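Putative endonuclease/exonuclease/phosphatase family protein (Bacteroides thetaiotaomicron, PDB 3MPR) is probably a metal-dependent hydrolase of the DNase I-like superfamily, perhaps a nuclease acting on RNA or DNA. Local coordinates at residues 38-44 against 243-247; 101-107 against 157-161; 120-125 against 137-143. One frame throughout, in Å; residues are numbered along the deposited sequence.

Interaction 1 of 3, residues 38-44 against 243-247; sequences MVQYHDF and VLTDT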
# COMPACT_ATOMS: atom_id res chain seq x y z
N MSE A 38 3.15 -8.67 1.59
CA MSE A 38 3.04 -7.24 1.92
C MSE A 38 4.40 -6.56 2.00
O MSE A 38 4.57 -5.44 1.51
CB MSE A 38 2.30 -7.03 3.23
CG MSE A 38 0.86 -7.51 3.21
SE MSE A 38 -0.08 -7.00 4.85
CE MSE A 38 0.02 -5.07 4.63
N VAL A 39 5.35 -7.22 2.65
CA VAL A 39 6.72 -6.72 2.75
C VAL A 39 7.30 -6.46 1.36
O VAL A 39 7.96 -5.44 1.12
CB VAL A 39 7.62 -7.75 3.47
CG1 VAL A 39 9.09 -7.34 3.41
CG2 VAL A 39 7.18 -7.93 4.93
N GLN A 40 7.07 -7.39 0.45
CA GLN A 40 7.60 -7.26 -0.89
C GLN A 40 6.87 -6.19 -1.67
O GLN A 40 7.49 -5.30 -2.25
CB GLN A 40 7.51 -8.61 -1.61
CG GLN A 40 8.38 -9.68 -0.96
CD GLN A 40 8.19 -11.05 -1.59
OE1 GLN A 40 7.06 -11.50 -1.80
NE2 GLN A 40 9.30 -11.71 -1.90
N TYR A 41 5.54 -6.25 -1.66
CA TYR A 41 4.74 -5.30 -2.44
C TYR A 41 4.92 -3.87 -1.96
O TYR A 41 4.95 -2.93 -2.77
CB TYR A 41 3.26 -5.68 -2.42
CG TYR A 41 2.46 -4.81 -3.37
CD1 TYR A 41 2.43 -5.08 -4.72
CD2 TYR A 41 1.78 -3.68 -2.91
CE1 TYR A 41 1.72 -4.29 -5.59
CE2 TYR A 41 1.06 -2.88 -3.78
CZ TYR A 41 1.04 -3.19 -5.11
OH TYR A 41 0.35 -2.39 -5.99
N HIS A 42 5.02 -3.70 -0.65
CA HIS A 42 5.12 -2.36 -0.06
C HIS A 42 6.57 -1.90 0.13
O HIS A 42 6.82 -0.88 0.76
CB HIS A 42 4.32 -2.28 1.24
CG HIS A 42 2.83 -2.28 1.02
ND1 HIS A 42 2.04 -3.39 1.22
CD2 HIS A 42 2.00 -1.29 0.59
CE1 HIS A 42 0.79 -3.09 0.93
NE2 HIS A 42 0.74 -1.82 0.55
N ASP A 43 7.50 -2.65 -0.45
CA ASP A 43 8.89 -2.24 -0.55
C ASP A 43 9.55 -1.88 0.79
O ASP A 43 10.16 -0.81 0.91
CB ASP A 43 9.02 -1.05 -1.50
CG ASP A 43 8.61 -1.38 -2.93
OD1 ASP A 43 8.93 -2.49 -3.40
OD2 ASP A 43 7.95 -0.53 -3.57
N PHE A 44 9.44 -2.74 1.79
CA PHE A 44 10.14 -2.46 3.05
C PHE A 44 11.66 -2.67 2.84
O PHE A 44 12.10 -3.78 2.53
CB PHE A 44 9.69 -3.38 4.19
CG PHE A 44 8.22 -3.28 4.58
CD1 PHE A 44 7.38 -2.33 4.02
CD2 PHE A 44 7.70 -4.15 5.54
CE1 PHE A 44 6.03 -2.26 4.40
CE2 PHE A 44 6.37 -4.08 5.93
CZ PHE A 44 5.53 -3.13 5.36
N VAL A 243 -0.56 3.33 7.64
CA VAL A 243 -0.96 2.07 8.24
C VAL A 243 -1.59 1.23 7.14
O VAL A 243 -2.54 1.66 6.48
CB VAL A 243 -1.98 2.31 9.37
CG1 VAL A 243 -2.51 1.00 9.90
CG2 VAL A 243 -1.35 3.12 10.50
N LEU A 244 -1.06 0.03 6.94
CA LEU A 244 -1.51 -0.81 5.83
C LEU A 244 -2.58 -1.79 6.31
O LEU A 244 -2.31 -2.69 7.11
CB LEU A 244 -0.31 -1.54 5.21
CG LEU A 244 0.87 -0.57 4.95
CD1 LEU A 244 2.08 -1.29 4.34
CD2 LEU A 244 0.44 0.59 4.06
N THR A 245 -3.80 -1.61 5.82
CA THR A 245 -4.96 -2.35 6.28
C THR A 245 -5.29 -3.57 5.40
O THR A 245 -6.37 -4.15 5.52
CB THR A 245 -6.21 -1.42 6.35
OG1 THR A 245 -6.48 -0.87 5.05
CG2 THR A 245 -5.95 -0.26 7.32
N ASP A 246 -4.34 -3.95 4.55
CA ASP A 246 -4.58 -5.00 3.55
C ASP A 246 -5.14 -6.22 4.26
O ASP A 246 -4.69 -6.56 5.35
CB ASP A 246 -3.27 -5.41 2.86
CG ASP A 246 -2.51 -4.25 2.24
OD1 ASP A 246 -2.53 -3.13 2.78
OD2 ASP A 246 -1.82 -4.51 1.21
N THR A 247 -6.11 -6.89 3.64
CA THR A 247 -6.63 -8.14 4.20
C THR A 247 -6.71 -9.24 3.15
O THR A 247 -6.91 -8.98 1.96
CB THR A 247 -8.07 -7.96 4.78
OG1 THR A 247 -8.88 -7.26 3.83
CG2 THR A 247 -8.04 -7.17 6.07
O HOH W 1 -2.38 -0.68 1.59
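L244 and H42 reach toward each other from opposite sides, and the methyl CD1 of L244 settles over one face of the imidazole, 3.7 Å from the ring centroid and 15° off its normal, a CH-pi contact. The same methyl meets the rim of F44 at CZ, 4.0 Å away and near the plane of that ring, so a single branch of the leucine serves two aromatic groups in different ways. On its other face the imidazole is backed by CD2 of Y41. At its edge the carboxylate of D246 approaches in the ring plane, with OD2 3.0 Å from CE1 of H42 and the two flat groups turned 70° apart. This is a contact with a ring carbon; OD2 is hydrogen-bonded by Y208 of the second subunit. M38, a selenomethionine, runs alongside both opposing side chains: its chain bends at the last torsion (chi3 64°) and carries the methyl CE to 3.6 Å from CB of L244 and equally close to CG of D246. ND1 of H42 makes a weak bond of 3.3 Å to the backbone O of M38. Helix 28-41 ends here in a Schellman motif, with D43 at C-prime, F44 N bonded to V39 O and D43 N to Q40 O. The helix end thus packs against the loop between strands 237-243 and 248-251, beside strands 5-13 and 283-289 and against the second subunit.

Interaction 2 of 3, residues 101-107 against 157-161; sequences FWLSETP and LVQEK. With ACY (acetic acid), chain F.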
# COMPACT_ATOMS: atom_id res chain seq x y z
N PHE A 101 20.19 -5.91 23.69
CA PHE A 101 20.23 -5.68 25.12
C PHE A 101 18.84 -5.89 25.71
O PHE A 101 17.83 -5.62 25.05
CB PHE A 101 20.80 -4.28 25.46
CG PHE A 101 20.05 -3.12 24.82
CD1 PHE A 101 20.40 -2.66 23.56
CD2 PHE A 101 19.05 -2.46 25.51
CE1 PHE A 101 19.73 -1.59 22.98
CE2 PHE A 101 18.37 -1.39 24.94
CZ PHE A 101 18.71 -0.95 23.67
N TRP A 102 18.78 -6.39 26.95
CA TRP A 102 17.49 -6.56 27.62
C TRP A 102 17.06 -5.26 28.28
O TRP A 102 17.90 -4.46 28.69
CB TRP A 102 17.55 -7.72 28.63
CG TRP A 102 17.46 -9.05 27.93
CD1 TRP A 102 16.35 -9.81 27.76
CD2 TRP A 102 18.52 -9.72 27.22
NE1 TRP A 102 16.64 -10.92 27.02
CE2 TRP A 102 17.97 -10.89 26.68
CE3 TRP A 102 19.87 -9.44 27.01
CZ2 TRP A 102 18.73 -11.79 25.93
CZ3 TRP A 102 20.63 -10.35 26.28
CH2 TRP A 102 20.05 -11.50 25.74
N LEU A 103 15.76 -5.04 28.35
CA LEU A 103 15.23 -3.81 28.92
C LEU A 103 15.11 -4.02 30.43
O LEU A 103 14.05 -4.35 30.95
CB LEU A 103 13.88 -3.48 28.29
CG LEU A 103 13.95 -3.36 26.76
CD1 LEU A 103 12.57 -3.13 26.14
CD2 LEU A 103 14.94 -2.26 26.34
N SER A 104 16.24 -3.84 31.12
CA SER A 104 16.30 -4.09 32.55
C SER A 104 17.49 -3.36 33.18
O SER A 104 18.25 -2.67 32.49
CB SER A 104 16.43 -5.58 32.83
OG SER A 104 17.72 -6.06 32.49
N GLU A 105 17.63 -3.51 34.49
CA GLU A 105 18.76 -2.95 35.22
C GLU A 105 20.06 -3.65 34.84
O GLU A 105 21.14 -3.13 35.11
CB GLU A 105 18.54 -3.08 36.73
CG GLU A 105 17.28 -2.43 37.26
CD GLU A 105 16.08 -3.37 37.25
OE1 GLU A 105 15.94 -4.17 36.31
OE2 GLU A 105 15.27 -3.29 38.20
N THR A 106 19.95 -4.82 34.23
CA THR A 106 21.11 -5.59 33.78
C THR A 106 20.96 -5.97 32.31
O THR A 106 20.65 -7.12 31.99
CB THR A 106 21.28 -6.86 34.62
OG1 THR A 106 20.11 -7.68 34.49
CG2 THR A 106 21.49 -6.51 36.10
N PRO A 107 21.19 -5.00 31.40
CA PRO A 107 20.84 -5.18 29.98
C PRO A 107 21.65 -6.26 29.25
O PRO A 107 21.21 -6.69 28.19
CB PRO A 107 21.10 -3.80 29.36
CG PRO A 107 21.15 -2.85 30.51
CD PRO A 107 21.72 -3.65 31.65
N LEU A 157 16.70 4.02 28.79
CA LEU A 157 17.81 3.11 28.50
C LEU A 157 18.06 3.06 27.00
O LEU A 157 19.20 3.06 26.53
CB LEU A 157 17.51 1.72 29.03
CG LEU A 157 18.39 0.57 28.53
CD1 LEU A 157 19.85 0.78 28.90
CD2 LEU A 157 17.88 -0.77 29.07
N VAL A 158 16.99 3.01 26.22
CA VAL A 158 17.16 3.01 24.78
C VAL A 158 17.85 4.28 24.31
O VAL A 158 18.77 4.24 23.50
CB VAL A 158 15.83 2.75 24.04
CG1 VAL A 158 15.98 3.06 22.56
CG2 VAL A 158 15.39 1.31 24.25
N GLN A 159 17.43 5.42 24.85
CA GLN A 159 18.07 6.68 24.49
C GLN A 159 19.55 6.71 24.92
O GLN A 159 20.39 7.26 24.23
CB GLN A 159 17.27 7.85 25.05
CG GLN A 159 15.89 7.98 24.40
CD GLN A 159 14.94 8.88 25.16
OE1 GLN A 159 13.90 8.44 25.64
NE2 GLN A 159 15.29 10.15 25.25
N GLU A 160 19.89 6.10 26.05
CA GLU A 160 21.30 6.00 26.42
C GLU A 160 22.09 5.14 25.42
O GLU A 160 23.20 5.49 25.03
CB GLU A 160 21.48 5.49 27.84
CG GLU A 160 21.02 6.50 28.90
CD GLU A 160 21.81 7.81 28.86
OE1 GLU A 160 22.99 7.83 29.29
OE2 GLU A 160 21.26 8.83 28.39
N LYS A 161 21.51 4.02 25.00
CA LYS A 161 22.16 3.15 24.02
C LYS A 161 22.30 3.82 22.66
O LYS A 161 23.25 3.56 21.93
CB LYS A 161 21.41 1.81 23.89
CG LYS A 161 21.56 0.91 25.11
CD LYS A 161 22.98 0.35 25.26
CE LYS A 161 23.15 -0.36 26.60
NZ LYS A 161 24.51 -0.97 26.77
C ACY F . 25.74 -2.97 28.92
O ACY F . 26.71 -2.63 28.18
OXT ACY F . 24.62 -2.38 29.01
CH3 ACY F . 25.92 -4.17 29.78
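With chi1 at 57°, F101 holds its ring between its own backbone N and carbonyl carbon and sends it toward helix 148-164. K161 answers with two like bends (chi1 and chi2 both -70°), which lay its aliphatic stem across the ring: CG stands 3.8 Å from the F101 centroid, 14° off the normal, in a CH-pi contact over the face. At the ring's edge, near its plane, CG2 of V158 lies 4.1 Å from CZ of F101, while L157 slides past in the opposite direction. Replacing F101 by an alanine would probably leave the K161 stem without the ring face it lies on, and V158 and L157 without their aromatic surface. The CD2 methyl of L157 packs against the turn that follows strand 93-102, 3.7 Å from W102 O and 4.1 Å from CG of P107. The turn is braced from within: T106 N donates to OG of S104 over 3.1 Å, an ST turn, and that hydroxyl also bonds S111; L103 centres an inverse gamma turn. NZ of K161 bonds OXT of an acetate at 2.6 Å, probably from the crystallisation liquor, and also forms a salt bridge with E164. Strand 93-102, at the border of the six-stranded sheet, is thereby joined to a helix lying on that sheet, an alpha-on-beta layer characteristic of the four-layered alpha/beta sandwich of DNase I-like proteins.

Interaction 3 of 3, residues 120-125 against 137-143; sequences RICSWG and LFFNLHM
NH1 of R120 stands over the centre of one face of the H142 imidazole, 3.9 Å from NE2, guanidinium and ring planes 58° apart; one face of the guanidinium carries the carbonyl O of M143. Along this antiparallel beta hairpin of strands 121-129 and 135-142, SG of C122 meets the F139 ring at its edge, in plane, a sulfur-aromatic contact with SG 3.8 Å from CD2 of F139. W124 and F139 lie side by side, pointing the same way, their rings oblique at 34°, with CB of W124 3.6 Å from CD2 of F139. C122, W124, F139 and L141 share a sheet face, where helix 148-164 supplies M162 to F139 and V158 to L141. On the other face the N140 amide bonds T176, T49 and Q50. The side chains of H142 and E51 come within about 4 Å; E51 binds magnesium in this protein, though none is bound to this chain here, so the R120 end borders the metal site. R120 also salt-bridges D144. Main-chain bonds pair S123 with N140 and G125 with F138. Between the strand ends one water accepts from I121 N at 3.2 Å and donates to H142 O at 3.3 Å.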
# COMPACT_ATOMS: atom_id res chain seq x y z
N ARG A 120 12.32 -8.69 28.19
CA ARG A 120 12.01 -7.96 26.96
C ARG A 120 13.33 -7.55 26.34
O ARG A 120 14.23 -7.09 27.04
CB ARG A 120 11.16 -6.73 27.28
CG ARG A 120 9.88 -7.04 28.05
CD ARG A 120 8.86 -7.75 27.17
NE ARG A 120 7.61 -8.01 27.88
CZ ARG A 120 6.46 -8.33 27.30
NH1 ARG A 120 6.38 -8.43 25.98
NH2 ARG A 120 5.37 -8.54 28.04
N ILE A 121 13.45 -7.71 25.04
CA ILE A 121 14.72 -7.51 24.38
C ILE A 121 14.62 -6.42 23.32
O ILE A 121 13.59 -6.28 22.66
CB ILE A 121 15.25 -8.84 23.77
CG1 ILE A 121 16.75 -8.76 23.46
CG2 ILE A 121 14.45 -9.23 22.51
CD1 ILE A 121 17.34 -10.06 22.93
N CYS A 122 15.68 -5.62 23.21
CA CYS A 122 15.83 -4.67 22.13
C CYS A 122 17.00 -5.13 21.28
O CYS A 122 18.10 -5.35 21.80
CB CYS A 122 16.09 -3.26 22.68
SG CYS A 122 16.42 -2.04 21.40
N SER A 123 16.75 -5.34 19.99
CA SER A 123 17.80 -5.71 19.06
C SER A 123 18.10 -4.52 18.15
O SER A 123 17.21 -3.73 17.83
CB SER A 123 17.39 -6.92 18.21
OG SER A 123 17.13 -8.04 19.03
N TRP A 124 19.34 -4.40 17.72
CA TRP A 124 19.72 -3.24 16.94
C TRP A 124 20.79 -3.60 15.94
O TRP A 124 21.48 -4.63 16.06
CB TRP A 124 20.22 -2.12 17.88
CG TRP A 124 21.43 -2.54 18.68
CD1 TRP A 124 21.44 -3.17 19.89
CD2 TRP A 124 22.80 -2.40 18.29
NE1 TRP A 124 22.74 -3.42 20.29
CE2 TRP A 124 23.59 -2.94 19.32
CE3 TRP A 124 23.43 -1.85 17.17
CZ2 TRP A 124 24.98 -2.96 19.26
CZ3 TRP A 124 24.81 -1.86 17.11
CH2 TRP A 124 25.57 -2.42 18.14
N GLY A 125 20.92 -2.75 14.93
CA GLY A 125 22.01 -2.86 13.98
C GLY A 125 22.48 -1.47 13.62
O GLY A 125 21.67 -0.54 13.53
N LEU A 137 21.67 3.98 12.98
CA LEU A 137 21.30 2.93 13.91
C LEU A 137 19.82 2.61 13.73
O LEU A 137 19.01 3.51 13.53
CB LEU A 137 21.54 3.37 15.35
CG LEU A 137 23.00 3.62 15.73
CD1 LEU A 137 23.09 4.32 17.10
CD2 LEU A 137 23.74 2.29 15.73
N PHE A 138 19.48 1.33 13.81
CA PHE A 138 18.08 0.90 13.76
C PHE A 138 17.83 0.03 14.99
O PHE A 138 18.47 -1.01 15.14
CB PHE A 138 17.85 0.09 12.48
CG PHE A 138 16.41 -0.13 12.13
CD1 PHE A 138 15.65 -1.07 12.81
CD2 PHE A 138 15.83 0.56 11.08
CE1 PHE A 138 14.31 -1.29 12.48
CE2 PHE A 138 14.49 0.34 10.73
CZ PHE A 138 13.74 -0.58 11.43
N PHE A 139 16.91 0.45 15.86
CA PHE A 139 16.57 -0.29 17.07
C PHE A 139 15.16 -0.84 16.95
O PHE A 139 14.31 -0.20 16.35
CB PHE A 139 16.56 0.65 18.28
CG PHE A 139 17.91 1.18 18.66
CD1 PHE A 139 18.45 2.28 18.02
CD2 PHE A 139 18.64 0.58 19.68
CE1 PHE A 139 19.70 2.77 18.39
CE2 PHE A 139 19.87 1.07 20.06
CZ PHE A 139 20.40 2.16 19.41
N ASN A 140 14.90 -1.99 17.58
CA ASN A 140 13.58 -2.60 17.53
C ASN A 140 13.30 -3.31 18.85
O ASN A 140 14.18 -3.97 19.39
CB ASN A 140 13.52 -3.57 16.35
CG ASN A 140 12.19 -4.27 16.24
OD1 ASN A 140 11.13 -3.64 16.30
ND2 ASN A 140 12.24 -5.59 16.06
N LEU A 141 12.09 -3.17 19.38
CA LEU A 141 11.78 -3.75 20.69
C LEU A 141 10.30 -4.08 20.84
O LEU A 141 9.48 -3.76 19.98
CB LEU A 141 12.23 -2.81 21.83
CG LEU A 141 11.64 -1.39 21.90
CD1 LEU A 141 10.19 -1.38 22.39
CD2 LEU A 141 12.48 -0.51 22.81
N HIS A 142 9.98 -4.73 21.95
CA HIS A 142 8.62 -5.05 22.32
C HIS A 142 8.54 -4.86 23.83
O HIS A 142 9.17 -5.60 24.58
CB HIS A 142 8.30 -6.50 21.94
CG HIS A 142 6.87 -6.89 22.18
ND1 HIS A 142 6.34 -8.08 21.75
CD2 HIS A 142 5.86 -6.23 22.80
CE1 HIS A 142 5.07 -8.15 22.10
NE2 HIS A 142 4.75 -7.04 22.74
N MSE A 143 7.79 -3.85 24.26
CA MSE A 143 7.70 -3.45 25.66
C MSE A 143 6.87 -4.41 26.51
O MSE A 143 6.08 -5.20 25.99
CB MSE A 143 7.08 -2.06 25.74
CG MSE A 143 7.89 -0.93 25.14
SE MSE A 143 9.42 -0.56 26.31
CE MSE A 143 9.53 1.36 26.05
O HOH W 2 10.57 -8.51 23.96

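Interactions 2 and 3 are neighbours, their centres about 10 Å apart, and meet through the six-stranded sheet: strand 93-102 pairs with 121-129, F101 O lying 2.8 Å from C122 N and L103 N 2.9 Å from R120 O, both probable hydrogen bonds. Interaction 1 lies about 31 Å from interaction 2 and about 21 Å from interaction 3, centre to centre, beside the seven-stranded sheet. The contacts are nested in sequence: 120-125/137-143 falls within the loop closed by 101-107/157-161, and that within the loop closed by 38-44/243-247. The three sample both sheets of the DNase I-like sandwich, from the subunit interface (interaction 1), past the metal-site border (interaction 3), to the helix-covered sheet margin (interaction 2).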